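Local structure of DnaJ homolog subfamily C member 27-A (Xenopus laevis, 6JMG) at residues Val81-Glu84 with Phe85-Asp88; Glu173-Gln176 with Ala177-Ser180. The protein probably acts as a small GTPase of the Rab family, binding and hydrolysing GTP, and possibly takes part in regulating the MEK/ERK pathway. All coordinates share one frame; numbering follows the deposited sequence.

Contact 1: Val81-Glu84 with Phe85-Asp88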
ATOM      1  N   VAL A  81     -17.539  10.138  -6.261  1.00 76.23           N
ATOM      2  CA  VAL A  81     -18.266   9.326  -5.289  1.00 68.19           C
ATOM      3  C   VAL A  81     -17.295   8.483  -4.469  1.00 67.52           C
ATOM      4  O   VAL A  81     -17.482   8.304  -3.253  1.00 60.59           O
ATOM      5  CB  VAL A  81     -19.330   8.464  -5.990  1.00 67.99           C
ATOM      6  CG1 VAL A  81     -19.850   7.411  -5.037  1.00 44.90           C
ATOM      7  CG2 VAL A  81     -20.480   9.336  -6.520  1.00 61.24           C
ATOM      8  N   ARG A  82     -16.246   7.948  -5.116  1.00 62.88           N
ATOM      9  CA  ARG A  82     -15.331   7.037  -4.427  1.00 62.38           C
ATOM     10  C   ARG A  82     -14.416   7.757  -3.447  1.00 67.94           C
ATOM     11  O   ARG A  82     -14.034   7.168  -2.428  1.00 77.94           O
ATOM     12  CB  ARG A  82     -14.414   6.313  -5.418  1.00 63.66           C
ATOM     13  CG  ARG A  82     -15.039   5.479  -6.460  1.00 63.70           C
ATOM     14  CD  ARG A  82     -13.944   4.747  -7.230  1.00 71.88           C
ATOM     15  NE  ARG A  82     -13.044   5.607  -8.005  1.00 66.60           N
ATOM     16  CZ  ARG A  82     -13.066   5.729  -9.339  1.00 65.73           C
ATOM     17  NH1 ARG A  82     -13.947   5.052 -10.073  1.00 66.64           N
ATOM     18  NH2 ARG A  82     -12.201   6.534  -9.953  1.00 56.98           N
ATOM     19  N   ASN A  83     -14.090   9.032  -3.706  1.00 67.61           N
ATOM     20  CA  ASN A  83     -13.026   9.694  -2.943  1.00 71.07           C
ATOM     21  C   ASN A  83     -13.270   9.676  -1.437  1.00 68.47           C
ATOM     22  O   ASN A  83     -12.312   9.614  -0.664  1.00 72.86           O
ATOM     23  CB  ASN A  83     -12.882  11.143  -3.395  1.00 84.71           C
ATOM     24  CG  ASN A  83     -12.200  11.264  -4.725  1.00 99.75           C
ATOM     25  OD1 ASN A  83     -11.566  10.318  -5.196  1.00107.42           O
ATOM     26  ND2 ASN A  83     -12.326  12.430  -5.348  1.00102.99           N
ATOM     27  N   GLU A  84     -14.532   9.685  -0.993  1.00 59.87           N
ATOM     28  CA  GLU A  84     -14.791   9.698   0.440  1.00 55.40           C
ATOM     29  C   GLU A  84     -14.373   8.411   1.143  1.00 67.15           C
ATOM     30  O   GLU A  84     -14.248   8.414   2.375  1.00 52.61           O
ATOM     31  CB  GLU A  84     -16.278   9.943   0.720  1.00 69.41           C
ATOM     32  CG  GLU A  84     -16.626  11.393   1.060  1.00 86.21           C
ATOM     33  CD  GLU A  84     -16.125  11.843   2.433  1.00 91.80           C
ATOM     34  OE1 GLU A  84     -15.464  12.892   2.469  1.00 95.47           O
ATOM     35  OE2 GLU A  84     -16.400  11.193   3.471  1.00 94.21           O
ATOM     36  N   PHE A  85     -14.160   7.304   0.423  1.00 55.72           N
ATOM     37  CA  PHE A  85     -14.083   6.037   1.132  1.00 53.11           C
ATOM     38  C   PHE A  85     -12.688   5.432   1.184  1.00 55.58           C
ATOM     39  O   PHE A  85     -12.541   4.303   1.662  1.00 63.91           O
ATOM     40  CB  PHE A  85     -15.091   5.056   0.543  1.00 55.32           C
ATOM     41  CG  PHE A  85     -16.490   5.570   0.566  1.00 56.11           C
ATOM     42  CD1 PHE A  85     -17.238   5.533   1.739  1.00 48.80           C
ATOM     43  CD2 PHE A  85     -17.051   6.131  -0.571  1.00 55.51           C
ATOM     44  CE1 PHE A  85     -18.529   6.011   1.755  1.00 48.06           C
ATOM     45  CE2 PHE A  85     -18.335   6.616  -0.557  1.00 49.69           C
ATOM     46  CZ  PHE A  85     -19.073   6.576   0.596  1.00 45.17           C
ATOM     47  N   TYR A  86     -11.651   6.180   0.815  1.00 55.66           N
ATOM     48  CA  TYR A  86     -10.309   5.618   0.909  1.00 57.50           C
ATOM     49  C   TYR A  86      -9.749   5.699   2.331  1.00 62.03           C
ATOM     50  O   TYR A  86      -8.909   4.872   2.711  1.00 64.43           O
ATOM     51  CB  TYR A  86      -9.357   6.325  -0.059  1.00 48.33           C
ATOM     52  CG  TYR A  86      -9.556   6.053  -1.538  1.00 59.25           C
ATOM     53  CD1 TYR A  86      -9.362   4.781  -2.079  1.00 64.29           C
ATOM     54  CD2 TYR A  86      -9.879   7.085  -2.409  1.00 63.70           C
ATOM     55  CE1 TYR A  86      -9.517   4.542  -3.448  1.00 56.84           C
ATOM     56  CE2 TYR A  86     -10.036   6.857  -3.776  1.00 66.20           C
ATOM     57  CZ  TYR A  86      -9.854   5.590  -4.288  1.00 69.03           C
ATOM     58  OH  TYR A  86     -10.014   5.379  -5.641  1.00 70.26           O
ATOM     59  N   LYS A  87     -10.176   6.675   3.128  1.00 64.26           N
ATOM     60  CA  LYS A  87      -9.557   6.870   4.431  1.00 67.88           C
ATOM     61  C   LYS A  87      -9.856   5.714   5.389  1.00 63.12           C
ATOM     62  O   LYS A  87     -10.907   5.075   5.332  1.00 71.81           O
ATOM     63  CB  LYS A  87     -10.001   8.191   5.060  1.00 76.66           C
ATOM     64  CG  LYS A  87     -11.399   8.659   4.686  1.00 88.52           C
ATOM     65  CD  LYS A  87     -11.715  10.033   5.306  1.00 91.36           C
ATOM     66  CE  LYS A  87     -13.191  10.401   5.154  1.00 84.09           C
ATOM     67  NZ  LYS A  87     -13.396  11.272   3.963  1.00 81.21           N
ATOM     68  N   ASP A  88      -8.918   5.482   6.303  1.00 65.39           N
ATOM     69  CA  ASP A  88      -9.046   4.484   7.365  1.00 69.29           C
ATOM     70  C   ASP A  88      -9.314   3.096   6.790  1.00 69.76           C
ATOM     71  O   ASP A  88     -10.182   2.359   7.245  1.00 82.64           O
ATOM     72  CB  ASP A  88     -10.131   4.902   8.365  1.00 79.11           C
ATOM     73  CG  ASP A  88     -10.350   3.876   9.458  1.00 99.28           C
ATOM     74  OD1 ASP A  88      -9.365   3.503  10.143  1.00 97.78           O
ATOM     75  OD2 ASP A  88     -11.507   3.422   9.609  1.00109.34           O
TER

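Contact 2: Glu173-Gln176 with Ala177-Ser180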
ATOM      1  N   GLU A 173      -8.254 -18.954  -1.361  1.00 63.57           N
ATOM      2  CA  GLU A 173      -6.865 -18.801  -0.963  1.00 59.92           C
ATOM      3  C   GLU A 173      -6.511 -17.331  -0.828  1.00 67.67           C
ATOM      4  O   GLU A 173      -5.873 -16.932   0.154  1.00 73.89           O
ATOM      5  CB  GLU A 173      -5.957 -19.500  -1.980  1.00 56.18           C
ATOM      6  CG  GLU A 173      -6.202 -21.011  -2.111  1.00 67.16           C
ATOM      7  CD  GLU A 173      -7.429 -21.404  -2.950  1.00 76.49           C
ATOM      8  OE1 GLU A 173      -8.140 -20.525  -3.470  1.00 82.24           O
ATOM      9  OE2 GLU A 173      -7.697 -22.614  -3.074  1.00 83.26           O
ATOM     10  N   MET A 174      -6.987 -16.503  -1.769  1.00 73.85           N
ATOM     11  CA  MET A 174      -6.768 -15.057  -1.696  1.00 67.39           C
ATOM     12  C   MET A 174      -7.363 -14.485  -0.413  1.00 66.74           C
ATOM     13  O   MET A 174      -6.674 -13.818   0.361  1.00 61.61           O
ATOM     14  CB  MET A 174      -7.383 -14.373  -2.925  1.00 65.03           C
ATOM     15  CG  MET A 174      -7.256 -12.834  -2.952  1.00 66.01           C
ATOM     16  SD  MET A 174      -8.483 -11.885  -2.037  1.00 48.79           S
ATOM     17  CE  MET A 174      -9.850 -12.076  -3.156  1.00 71.76           C
ATOM     18  N   PHE A 175      -8.634 -14.780  -0.147  1.00 65.13           N
ATOM     19  CA  PHE A 175      -9.267 -14.230   1.042  1.00 65.37           C
ATOM     20  C   PHE A 175      -8.624 -14.745   2.321  1.00 64.83           C
ATOM     21  O   PHE A 175      -8.520 -14.001   3.308  1.00 59.16           O
ATOM     22  CB  PHE A 175     -10.766 -14.524   1.021  1.00 57.71           C
ATOM     23  CG  PHE A 175     -11.549 -13.454   0.337  1.00 52.42           C
ATOM     24  CD1 PHE A 175     -11.643 -12.188   0.895  1.00 52.32           C
ATOM     25  CD2 PHE A 175     -12.130 -13.682  -0.890  1.00 56.50           C
ATOM     26  CE1 PHE A 175     -12.335 -11.183   0.258  1.00 57.58           C
ATOM     27  CE2 PHE A 175     -12.819 -12.677  -1.541  1.00 56.61           C
ATOM     28  CZ  PHE A 175     -12.924 -11.423  -0.966  1.00 57.00           C
ATOM     29  N   GLN A 176      -8.133 -15.982   2.319  1.00 65.60           N
ATOM     30  CA  GLN A 176      -7.483 -16.469   3.528  1.00 66.25           C
ATOM     31  C   GLN A 176      -6.153 -15.762   3.741  1.00 63.57           C
ATOM     32  O   GLN A 176      -5.831 -15.359   4.861  1.00 62.53           O
ATOM     33  CB  GLN A 176      -7.295 -17.987   3.456  1.00 71.63           C
ATOM     34  CG  GLN A 176      -6.683 -18.616   4.704  1.00 81.21           C
ATOM     35  CD  GLN A 176      -7.705 -18.859   5.813  1.00 91.54           C
ATOM     36  OE1 GLN A 176      -7.502 -18.455   6.955  1.00 98.41           O
ATOM     37  NE2 GLN A 176      -8.807 -19.521   5.476  1.00 94.51           N
ATOM     38  N   ALA A 177      -5.395 -15.541   2.669  1.00 61.76           N
ATOM     39  CA  ALA A 177      -4.145 -14.813   2.817  1.00 59.34           C
ATOM     40  C   ALA A 177      -4.408 -13.355   3.160  1.00 61.82           C
ATOM     41  O   ALA A 177      -3.685 -12.759   3.966  1.00 65.06           O
ATOM     42  CB  ALA A 177      -3.328 -14.927   1.541  1.00 50.80           C
ATOM     43  N   PHE A 178      -5.446 -12.780   2.550  1.00 56.24           N
ATOM     44  CA  PHE A 178      -5.816 -11.386   2.760  1.00 57.68           C
ATOM     45  C   PHE A 178      -6.113 -11.109   4.227  1.00 63.73           C
ATOM     46  O   PHE A 178      -5.548 -10.186   4.827  1.00 55.08           O
ATOM     47  CB  PHE A 178      -7.039 -11.093   1.899  1.00 57.40           C
ATOM     48  CG  PHE A 178      -7.505  -9.655   1.873  1.00 53.48           C
ATOM     49  CD1 PHE A 178      -6.690  -8.633   1.418  1.00 56.78           C
ATOM     50  CD2 PHE A 178      -8.821  -9.356   2.196  1.00 52.02           C
ATOM     51  CE1 PHE A 178      -7.172  -7.334   1.320  1.00 46.62           C
ATOM     52  CE2 PHE A 178      -9.303  -8.062   2.115  1.00 54.53           C
ATOM     53  CZ  PHE A 178      -8.482  -7.053   1.673  1.00 51.35           C
ATOM     54  N   TYR A 179      -7.015 -11.898   4.820  1.00 60.57           N
ATOM     55  CA  TYR A 179      -7.440 -11.627   6.186  1.00 61.54           C
ATOM     56  C   TYR A 179      -6.363 -12.001   7.188  1.00 70.50           C
ATOM     57  O   TYR A 179      -6.296 -11.404   8.269  1.00 78.06           O
ATOM     58  CB  TYR A 179      -8.752 -12.350   6.491  1.00 63.20           C
ATOM     59  CG  TYR A 179      -9.959 -11.739   5.808  1.00 61.40           C
ATOM     60  CD1 TYR A 179     -10.204 -10.381   5.891  1.00 53.62           C
ATOM     61  CD2 TYR A 179     -10.840 -12.526   5.049  1.00 66.98           C
ATOM     62  CE1 TYR A 179     -11.313  -9.810   5.275  1.00 68.55           C
ATOM     63  CE2 TYR A 179     -11.956 -11.966   4.420  1.00 64.34           C
ATOM     64  CZ  TYR A 179     -12.188 -10.603   4.542  1.00 72.24           C
ATOM     65  OH  TYR A 179     -13.283 -10.013   3.933  1.00 73.18           O
ATOM     66  N   SER A 180      -5.509 -12.973   6.860  1.00 71.30           N
ATOM     67  CA  SER A 180      -4.426 -13.269   7.787  1.00 69.46           C
ATOM     68  C   SER A 180      -3.408 -12.140   7.815  1.00 68.18           C
ATOM     69  O   SER A 180      -2.956 -11.739   8.888  1.00 70.63           O
ATOM     70  CB  SER A 180      -3.757 -14.587   7.428  1.00 69.59           C
ATOM     71  OG  SER A 180      -4.727 -15.588   7.177  1.00 87.20           O
TER

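Contact 1: Val81-Glu84 with Phe85-Asp88
In the switch II region of this Ras-like domain, where helix 79-82 gives way to the loop toward strand 91-97, Arg82 and Phe85 close a turn: Phe85 N donates to Arg82 O at 2.9 Å. The example illustrates how one short turn can send successive side chains to different tasks. Phe85 has CG beside its backbone N (chi1 -57°), which folds the ring back along the preceding turn. There its edge meets a carbonyl, with CE2 3.3 Å from Val81 O, while one face receives a CH-pi contact from Glu84 CB, 4.2 Å from the ring centroid and 13° off the ring normal. The ring also meets that of Phe70, and Ile51 of strand 51-60 packs against it. Tyr86 goes another way, running beside Arg82 and pointing in the same direction, with the ring and guanidinium planes 61° apart. Tyr86 OH and Arg82 NE stand 3.8 Å from each other, and what joins the two residues is Glu113 of helix 107-117: its OE1 is hydrogen-bonded to Tyr86 OH and forms a salt bridge with Arg82 NH2. Arg82 NH1 in turn binds Ala73 O, so the buried guanidinium is held by both a carboxylate and a backbone carbonyl. Beside Tyr86, Asn83 OD1 approaches ring atom CE2 at 4.0 Å. On the exposed side, Lys87 bends at its last torsion to bring NZ to 3.0 Å from both OE1 and OE2 of Glu84, in a salt bridge; NZ also makes a weak hydrogen bond to Glu84 O. A tyrosine buried against the sheet and an arginine tied to the DxxG loop, with a charged pair facing outward, fit the switch II segment of a small GTPase.

Contact 2: Glu173-Gln176 with Ala177-Ser180
Tyr179, with chi1 at -73°, keeps CG beside its backbone N and turns the ring back along the helix, to lie alongside Phe175 and point the same way. The two rings are near parallel, with planes 28° apart, but they are slid so far past each other that they barely overlap: the touching is done by Phe175 CD1, 3.5 Å from Tyr179 CE2, and the centroids stay 5.7 Å apart. Phe178 takes the other course, CG pointing opposite its N (chi1 -174°), and Met174 SD sits 5.2 Å from its ring centroid, approaching obliquely in a Met-aromatic contact. The Met174 methyl, CE, meanwhile lies over one face of the Phe175 ring, toward its rim. The Phe175-Tyr179 and Met174-Phe178 pairs, each four residues apart, lie on the inward face of helix 171-187, the last helix of the Ras-type fold, which here packs on the central sheet: Phe178 and Met174 meet strand 128-134, Tyr179 meets Val58 and Ile60 of strand 51-60, and Phe175 stacks on Tyr36. Putting an alanine in place of Tyr179 would probably open a gap between Phe175 and strand 51-60 and give the Phe175 ring more freedom to turn. Behind the side chains run the ordinary helical bonds, such as Tyr179 N to Phe175 O at 3.0 Å. At Gln176 the pattern is doubled, because its carbonyl oxygen accepts both Ser180 N, at 3.1 Å, and Ser180 OG, at 2.6 Å, the two donors arriving from opposite faces of the carbonyl plane.

In the fold
Both contacts belong to the Ras-family domain and come in series, contact 1 early in the chain and contact 2 on helix 171-187, the last of that domain. Their centres are about 23 Å apart and their nearest atoms about 11 Å; the mixed sheet links them. As in Ras-type folds generally, helices flank this sheet on both faces: 107-117 adjoins contact 1, while 29-38 adjoins contact 2. Strand 51-60 is common ground, meeting contact 1 through Ile51 and contact 2 through Val58 and Ile60. Contact 1 lies closer to the nucleotide, with the Arg82 side chain about 7 Å from GTP, whereas the Met174 side chain is about 11 Å away, consistent with a switch-region role for the first.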